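Local atomic coordinates of metallopeptidase containing co-catalytic metalloactive site (Shewanella denitrificans OS217, PDB entry 3B2Y), a protein that probably acts as a zinc-dependent metallocarboxypeptidase of the M14 family, hydrolysing its substrates at a metal-bearing active site. Residues A[45-57]-A[104-116]. Sequence-based numbering, arbitrary orientation.
Sequences TLGSVDSFAINLY and SLLPLVNPTGFKA
Tyr57 and Leu105 form an antiparallel hydrogen-bonded pair where the second strand of a beta hairpin, turning through a type I' turn from Val49 to Phe52, adds to the edge of the mixed M14-fold sheet at strand 104-106. The pairing illustrates how strands may meet briefly and then part. Tyr57 N donates to Leu105 O at 2.9 Å, nearly straight at 167°, and Leu105 N returns the bond to Tyr57 O, each donor lying in the carbonyl plane. Beyond Pro107 one water accepts from Leu108 N and lies 2.8 Å from Asn55 O.

Apolar side chains and two waters occupy the space where the backbones diverge. Leu106 and Leu46 cross at about a right angle, their CD1 methyls 3.8 Å apart, while Pro107 CG sits at the edge of the Tyr57 ring. Ile54 CD1 lies 3.5 Å from Val109 O, which has no polar partner. Phe52 CB rests 3.6 Å from Pro111 CB; with CG anti to its carbonyl carbon (chi1 -53°), the ring brings CZ within 3.8 Å of Lys115 CD, crosswise. Cutting Phe52 back to an alanine keeps the CB contact but would probably leave the Lys115 methylenes without their ring neighbour and a gap beside Pro111 CB.

At the polar end, Asp50 OD2 forms a salt bridge with Arg122 NE, Arg122 N is hydrogen-bonded to Thr112 OG1, and Asp50 OD2 lies 3.3 Å from Thr112 CG2.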
ATOM      1  N   THR A  45     -14.176  -3.878  -9.988  1.00 35.77           N
ATOM      2  CA  THR A  45     -14.293  -4.722  -8.786  1.00 34.29           C
ATOM      3  C   THR A  45     -13.599  -6.088  -9.075  1.00 33.26           C
ATOM      4  O   THR A  45     -14.100  -6.851  -9.906  1.00 38.32           O
ATOM      5  CB  THR A  45     -15.739  -4.885  -8.379  1.00 35.39           C
ATOM      6  OG1 THR A  45     -16.343  -3.588  -8.095  1.00 41.06           O
ATOM      7  CG2 THR A  45     -15.848  -5.771  -7.172  1.00 33.05           C
ATOM      8  N   LEU A  46     -12.527  -6.374  -8.374  1.00 30.74           N
ATOM      9  CA  LEU A  46     -11.717  -7.624  -8.527  1.00 31.21           C
ATOM     10  C   LEU A  46     -12.314  -8.776  -7.733  1.00 35.66           C
ATOM     11  O   LEU A  46     -12.052  -9.923  -8.029  1.00 34.77           O
ATOM     12  CB  LEU A  46     -10.256  -7.452  -8.077  1.00 32.55           C
ATOM     13  CG  LEU A  46      -9.438  -6.307  -8.704  1.00 30.92           C
ATOM     14  CD1 LEU A  46      -7.970  -6.365  -8.453  1.00 42.17           C
ATOM     15  CD2 LEU A  46      -9.767  -6.271 -10.224  1.00 33.61           C
ATOM     16  N   GLY A  47     -13.218  -8.465  -6.816  1.00 29.88           N
ATOM     17  CA  GLY A  47     -13.873  -9.470  -6.018  1.00 32.28           C
ATOM     18  C   GLY A  47     -14.525  -8.814  -4.831  1.00 32.59           C
ATOM     19  O   GLY A  47     -14.340  -7.625  -4.565  1.00 30.07           O
ATOM     20  N   SER A  48     -15.181  -9.641  -4.044  1.00 27.08           N
ATOM     21  CA  SER A  48     -15.899  -9.169  -2.858  1.00 26.34           C
ATOM     22  C   SER A  48     -15.987 -10.255  -1.816  1.00 28.78           C
ATOM     23  O   SER A  48     -16.083 -11.431  -2.168  1.00 25.79           O
ATOM     24  CB  SER A  48     -17.273  -8.597  -3.257  1.00 28.45           C
ATOM     25  OG  SER A  48     -18.320  -9.485  -3.417  1.00 43.10           O
ATOM     26  N   VAL A  49     -15.923  -9.877  -0.539  1.00 27.35           N
ATOM     27  CA  VAL A  49     -16.076 -10.800   0.548  1.00 29.54           C
ATOM     28  C   VAL A  49     -16.864 -10.100   1.654  1.00 31.92           C
ATOM     29  O   VAL A  49     -16.633  -8.916   1.916  1.00 28.40           O
ATOM     30  CB  VAL A  49     -14.683 -11.273   1.048  1.00 34.80           C
ATOM     31  CG1 VAL A  49     -13.870 -10.152   1.465  1.00 46.46           C
ATOM     32  CG2 VAL A  49     -14.853 -12.359   2.174  1.00 45.13           C
ATOM     33  N   ASP A  50     -17.827 -10.810   2.241  1.00 32.84           N
ATOM     34  CA  ASP A  50     -18.641 -10.293   3.336  1.00 33.67           C
ATOM     35  C   ASP A  50     -19.299  -8.989   2.922  1.00 32.69           C
ATOM     36  O   ASP A  50     -19.430  -8.073   3.722  1.00 34.72           O
ATOM     37  CB  ASP A  50     -17.809 -10.134   4.611  1.00 32.53           C
ATOM     38  CG  ASP A  50     -17.532 -11.444   5.301  1.00 46.50           C
ATOM     39  OD1 ASP A  50     -18.139 -12.490   4.922  1.00 43.47           O
ATOM     40  OD2 ASP A  50     -16.746 -11.433   6.278  1.00 40.45           O
ATOM     41  N   SER A  51     -19.716  -8.932   1.654  1.00 33.08           N
ATOM     42  CA  SER A  51     -20.401  -7.776   1.039  1.00 32.81           C
ATOM     43  C   SER A  51     -19.521  -6.569   0.711  1.00 34.65           C
ATOM     44  O   SER A  51     -20.022  -5.551   0.236  1.00 33.89           O
ATOM     45  CB  SER A  51     -21.603  -7.346   1.895  1.00 38.64           C
ATOM     46  OG  SER A  51     -22.764  -8.164   1.637  1.00 46.86           O
ATOM     47  N   PHE A  52     -18.215  -6.651   0.978  1.00 27.60           N
ATOM     48  CA  PHE A  52     -17.273  -5.578   0.702  1.00 27.29           C
ATOM     49  C   PHE A  52     -16.469  -5.819  -0.565  1.00 30.24           C
ATOM     50  O   PHE A  52     -15.800  -6.827  -0.686  1.00 30.39           O
ATOM     51  CB  PHE A  52     -16.270  -5.433   1.831  1.00 26.12           C
ATOM     52  CG  PHE A  52     -16.865  -5.283   3.187  1.00 28.44           C
ATOM     53  CD1 PHE A  52     -17.623  -4.182   3.495  1.00 35.61           C
ATOM     54  CD2 PHE A  52     -16.643  -6.251   4.162  1.00 30.74           C
ATOM     55  CE1 PHE A  52     -18.191  -4.027   4.758  1.00 40.64           C
ATOM     56  CE2 PHE A  52     -17.199  -6.099   5.420  1.00 37.63           C
ATOM     57  CZ  PHE A  52     -17.993  -4.993   5.706  1.00 34.69           C
ATOM     58  N   ALA A  53     -16.513  -4.872  -1.477  1.00 32.40           N
ATOM     59  CA  ALA A  53     -15.800  -4.969  -2.739  1.00 33.12           C
ATOM     60  C   ALA A  53     -14.332  -4.714  -2.595  1.00 33.82           C
ATOM     61  O   ALA A  53     -13.881  -3.869  -1.800  1.00 32.86           O
ATOM     62  CB  ALA A  53     -16.405  -4.021  -3.774  1.00 37.59           C
ATOM     63  N   ILE A  54     -13.563  -5.450  -3.375  1.00 31.63           N
ATOM     64  CA  ILE A  54     -12.131  -5.233  -3.515  1.00 30.48           C
ATOM     65  C   ILE A  54     -11.936  -4.625  -4.899  1.00 30.33           C
ATOM     66  O   ILE A  54     -12.019  -5.313  -5.926  1.00 29.52           O
ATOM     67  CB  ILE A  54     -11.298  -6.531  -3.365  1.00 28.82           C
ATOM     68  CG1 ILE A  54     -11.520  -7.070  -1.928  1.00 38.89           C
ATOM     69  CG2 ILE A  54      -9.837  -6.221  -3.703  1.00 31.99           C
ATOM     70  CD1 ILE A  54     -11.229  -8.528  -1.780  1.00 43.24           C
ATOM     71  N   ASN A  55     -11.748  -3.304  -4.916  1.00 29.30           N
ATOM     72  CA  ASN A  55     -11.777  -2.510  -6.118  1.00 30.02           C
ATOM     73  C   ASN A  55     -10.382  -2.055  -6.532  1.00 30.50           C
ATOM     74  O   ASN A  55      -9.550  -1.619  -5.686  1.00 29.17           O
ATOM     75  CB  ASN A  55     -12.686  -1.326  -5.865  1.00 32.94           C
ATOM     76  CG  ASN A  55     -14.145  -1.733  -5.762  1.00 34.03           C
ATOM     77  OD1 ASN A  55     -14.607  -2.652  -6.451  1.00 31.02           O
ATOM     78  ND2 ASN A  55     -14.869  -1.047  -4.933  1.00 38.38           N
ATOM     79  N   LEU A  56     -10.171  -2.088  -7.834  1.00 28.86           N
ATOM     80  CA  LEU A  56      -9.028  -1.390  -8.452  1.00 31.07           C
ATOM     81  C   LEU A  56      -9.590  -0.140  -9.125  1.00 32.46           C
ATOM     82  O   LEU A  56     -10.596  -0.237  -9.859  1.00 31.91           O
ATOM     83  CB  LEU A  56      -8.411  -2.261  -9.511  1.00 31.52           C
ATOM     84  CG  LEU A  56      -7.213  -1.752 -10.297  1.00 31.88           C
ATOM     85  CD1 LEU A  56      -6.017  -1.528  -9.429  1.00 29.49           C
ATOM     86  CD2 LEU A  56      -6.893  -2.707 -11.449  1.00 36.14           C
ATOM     87  N   TYR A  57      -9.001   1.015  -8.868  1.00 30.75           N
ATOM     88  CA  TYR A  57      -9.369   2.224  -9.575  1.00 27.77           C
ATOM     89  C   TYR A  57      -8.288   2.636 -10.555  1.00 30.40           C
ATOM     90  O   TYR A  57      -7.172   2.650 -10.232  1.00 29.01           O
ATOM     91  CB  TYR A  57      -9.654   3.368  -8.623  1.00 31.07           C
ATOM     92  CG  TYR A  57     -10.724   3.037  -7.675  1.00 27.57           C
ATOM     93  CD1 TYR A  57     -10.445   2.396  -6.517  1.00 33.56           C
ATOM     94  CD2 TYR A  57     -12.037   3.310  -7.973  1.00 26.24           C
ATOM     95  CE1 TYR A  57     -11.434   2.053  -5.647  1.00 35.09           C
ATOM     96  CE2 TYR A  57     -13.026   2.974  -7.137  1.00 30.32           C
ATOM     97  CZ  TYR A  57     -12.735   2.349  -5.974  1.00 34.51           C
ATOM     98  OH  TYR A  57     -13.743   2.028  -5.155  1.00 35.79           O
ATOM     99  N   SER A 104      -2.864   3.587 -11.001  1.00 27.29           N
ATOM    100  CA  SER A 104      -3.842   2.602 -10.518  1.00 27.23           C
ATOM    101  C   SER A 104      -3.789   2.527  -9.010  1.00 27.84           C
ATOM    102  O   SER A 104      -2.738   2.695  -8.432  1.00 28.69           O
ATOM    103  CB  SER A 104      -3.545   1.294 -11.202  1.00 26.67           C
ATOM    104  OG  SER A 104      -3.762   1.408 -12.637  1.00 29.78           O
ATOM    105  N   LEU A 105      -4.948   2.330  -8.377  1.00 27.90           N
ATOM    106  CA  LEU A 105      -5.074   2.343  -6.902  1.00 29.24           C
ATOM    107  C   LEU A 105      -5.863   1.116  -6.414  1.00 29.26           C
ATOM    108  O   LEU A 105      -6.851   0.747  -7.003  1.00 28.68           O
ATOM    109  CB  LEU A 105      -5.794   3.608  -6.475  1.00 27.09           C
ATOM    110  CG  LEU A 105      -5.170   4.917  -6.929  1.00 32.85           C
ATOM    111  CD1 LEU A 105      -6.165   6.048  -6.746  1.00 43.03           C
ATOM    112  CD2 LEU A 105      -3.880   5.141  -6.167  1.00 33.60           C
ATOM    113  N   LEU A 106      -5.320   0.409  -5.455  1.00 27.18           N
ATOM    114  CA  LEU A 106      -5.905  -0.798  -4.836  1.00 25.74           C
ATOM    115  C   LEU A 106      -5.931  -0.502  -3.310  1.00 27.58           C
ATOM    116  O   LEU A 106      -5.063  -0.889  -2.561  1.00 31.29           O
ATOM    117  CB  LEU A 106      -5.065  -2.018  -5.242  1.00 32.96           C
ATOM    118  CG  LEU A 106      -5.498  -3.437  -5.034  1.00 37.45           C
ATOM    119  CD1 LEU A 106      -6.724  -3.751  -5.919  1.00 32.34           C
ATOM    120  CD2 LEU A 106      -4.339  -4.330  -5.482  1.00 34.43           C
ATOM    121  N   PRO A 107      -6.921   0.276  -2.872  1.00 28.94           N
ATOM    122  CA  PRO A 107      -6.900   0.917  -1.584  1.00 34.22           C
ATOM    123  C   PRO A 107      -7.050  -0.049  -0.409  1.00 33.58           C
ATOM    124  O   PRO A 107      -6.596   0.253   0.681  1.00 34.42           O
ATOM    125  CB  PRO A 107      -8.181   1.807  -1.603  1.00 35.83           C
ATOM    126  CG  PRO A 107      -8.551   1.938  -2.974  1.00 40.87           C
ATOM    127  CD  PRO A 107      -8.082   0.670  -3.669  1.00 33.42           C
ATOM    128  N   LEU A 108      -7.750  -1.158  -0.612  1.00 30.01           N
ATOM    129  CA  LEU A 108      -8.159  -1.994   0.516  1.00 31.00           C
ATOM    130  C   LEU A 108      -8.366  -3.439   0.095  1.00 31.74           C
ATOM    131  O   LEU A 108      -9.457  -3.801  -0.321  1.00 35.38           O
ATOM    132  CB  LEU A 108      -9.433  -1.460   1.136  1.00 32.63           C
ATOM    133  CG  LEU A 108      -9.995  -2.185   2.382  1.00 38.23           C
ATOM    134  CD1 LEU A 108      -8.859  -2.393   3.488  1.00 35.81           C
ATOM    135  CD2 LEU A 108     -11.267  -1.452   2.962  1.00 32.24           C
ATOM    136  N   VAL A 109      -7.325  -4.252   0.216  1.00 30.75           N
ATOM    137  CA  VAL A 109      -7.335  -5.636  -0.238  1.00 31.89           C
ATOM    138  C   VAL A 109      -8.023  -6.613   0.766  1.00 32.66           C
ATOM    139  O   VAL A 109      -8.641  -7.610   0.367  1.00 32.05           O
ATOM    140  CB  VAL A 109      -5.912  -6.037  -0.523  1.00 33.69           C
ATOM    141  CG1 VAL A 109      -5.758  -7.549  -0.713  1.00 31.41           C
ATOM    142  CG2 VAL A 109      -5.367  -5.224  -1.716  1.00 34.57           C
ATOM    143  N   ASN A 110      -8.002  -6.242   2.042  1.00 30.94           N
ATOM    144  CA  ASN A 110      -8.482  -7.067   3.134  1.00 27.67           C
ATOM    145  C   ASN A 110      -9.602  -6.348   3.963  1.00 28.49           C
ATOM    146  O   ASN A 110      -9.404  -5.895   5.071  1.00 29.34           O
ATOM    147  CB  ASN A 110      -7.328  -7.376   4.040  1.00 28.26           C
ATOM    148  CG  ASN A 110      -7.699  -8.293   5.206  1.00 29.00           C
ATOM    149  OD1 ASN A 110      -8.779  -8.884   5.291  1.00 28.90           O
ATOM    150  ND2 ASN A 110      -6.743  -8.427   6.121  1.00 26.67           N
ATOM    151  N   PRO A 111     -10.764  -6.177   3.363  1.00 26.18           N
ATOM    152  CA  PRO A 111     -11.797  -5.435   4.145  1.00 26.43           C
ATOM    153  C   PRO A 111     -12.278  -6.114   5.385  1.00 27.60           C
ATOM    154  O   PRO A 111     -12.578  -5.422   6.366  1.00 28.53           O
ATOM    155  CB  PRO A 111     -12.944  -5.350   3.133  1.00 25.66           C
ATOM    156  CG  PRO A 111     -12.705  -6.487   2.186  1.00 30.00           C
ATOM    157  CD  PRO A 111     -11.219  -6.468   2.020  1.00 32.14           C
ATOM    158  N   THR A 112     -12.317  -7.447   5.434  1.00 28.03           N
ATOM    159  CA  THR A 112     -12.768  -8.116   6.682  1.00 31.22           C
ATOM    160  C   THR A 112     -11.778  -7.897   7.881  1.00 31.86           C
ATOM    161  O   THR A 112     -12.215  -7.612   8.982  1.00 29.86           O
ATOM    162  CB  THR A 112     -13.108  -9.572   6.470  1.00 31.54           C
ATOM    163  OG1 THR A 112     -11.930 -10.342   6.210  1.00 32.25           O
ATOM    164  CG2 THR A 112     -14.143  -9.713   5.340  1.00 33.01           C
ATOM    165  N   GLY A 113     -10.478  -7.925   7.598  1.00 29.86           N
ATOM    166  CA  GLY A 113      -9.426  -7.626   8.559  1.00 29.38           C
ATOM    167  C   GLY A 113      -9.453  -6.155   8.972  1.00 29.85           C
ATOM    168  O   GLY A 113      -9.293  -5.838  10.161  1.00 29.75           O
ATOM    169  N   PHE A 114      -9.654  -5.264   8.006  1.00 27.59           N
ATOM    170  CA  PHE A 114      -9.732  -3.826   8.230  1.00 28.71           C
ATOM    171  C   PHE A 114     -10.893  -3.517   9.211  1.00 28.56           C
ATOM    172  O   PHE A 114     -10.710  -2.759  10.140  1.00 26.65           O
ATOM    173  CB  PHE A 114      -9.897  -3.117   6.905  1.00 33.00           C
ATOM    174  CG  PHE A 114      -9.971  -1.625   6.985  1.00 33.36           C
ATOM    175  CD1 PHE A 114      -8.815  -0.852   6.960  1.00 41.23           C
ATOM    176  CD2 PHE A 114     -11.194  -0.986   6.985  1.00 45.91           C
ATOM    177  CE1 PHE A 114      -8.887   0.541   6.952  1.00 38.60           C
ATOM    178  CE2 PHE A 114     -11.274   0.398   6.983  1.00 43.35           C
ATOM    179  CZ  PHE A 114     -10.103   1.160   6.965  1.00 31.37           C
ATOM    180  N   LYS A 115     -12.064  -4.093   8.952  1.00 27.99           N
ATOM    181  CA  LYS A 115     -13.258  -3.894   9.805  1.00 29.67           C
ATOM    182  C   LYS A 115     -12.980  -4.323  11.238  1.00 28.38           C
ATOM    183  O   LYS A 115     -13.491  -3.722  12.207  1.00 28.48           O
ATOM    184  CB  LYS A 115     -14.466  -4.671   9.203  1.00 31.23           C
ATOM    185  CG  LYS A 115     -15.735  -4.590  10.003  1.00 37.05           C
ATOM    186  CD  LYS A 115     -16.877  -5.319   9.276  1.00 40.13           C
ATOM    187  CE  LYS A 115     -18.034  -5.575  10.213  1.00 44.46           C
ATOM    188  NZ  LYS A 115     -17.706  -6.720  11.096  1.00 57.90           N
ATOM    189  N   ALA A 116     -12.208  -5.383  11.422  1.00 27.50           N
ATOM    190  CA  ALA A 116     -11.981  -5.907  12.757  1.00 31.57           C
ATOM    191  C   ALA A 116     -10.655  -5.465  13.367  1.00 32.26           C
ATOM    192  O   ALA A 116     -10.285  -5.906  14.460  1.00 32.74           O
ATOM    193  CB  ALA A 116     -12.081  -7.407  12.716  1.00 31.48           C
TER
HETATM  194  O   HOH W   1     -11.551  -2.127  -2.190  1.00 37.06           O
HETATM  195  O   HOH W   2      -8.979  -2.325  -3.064  1.00 33.82           O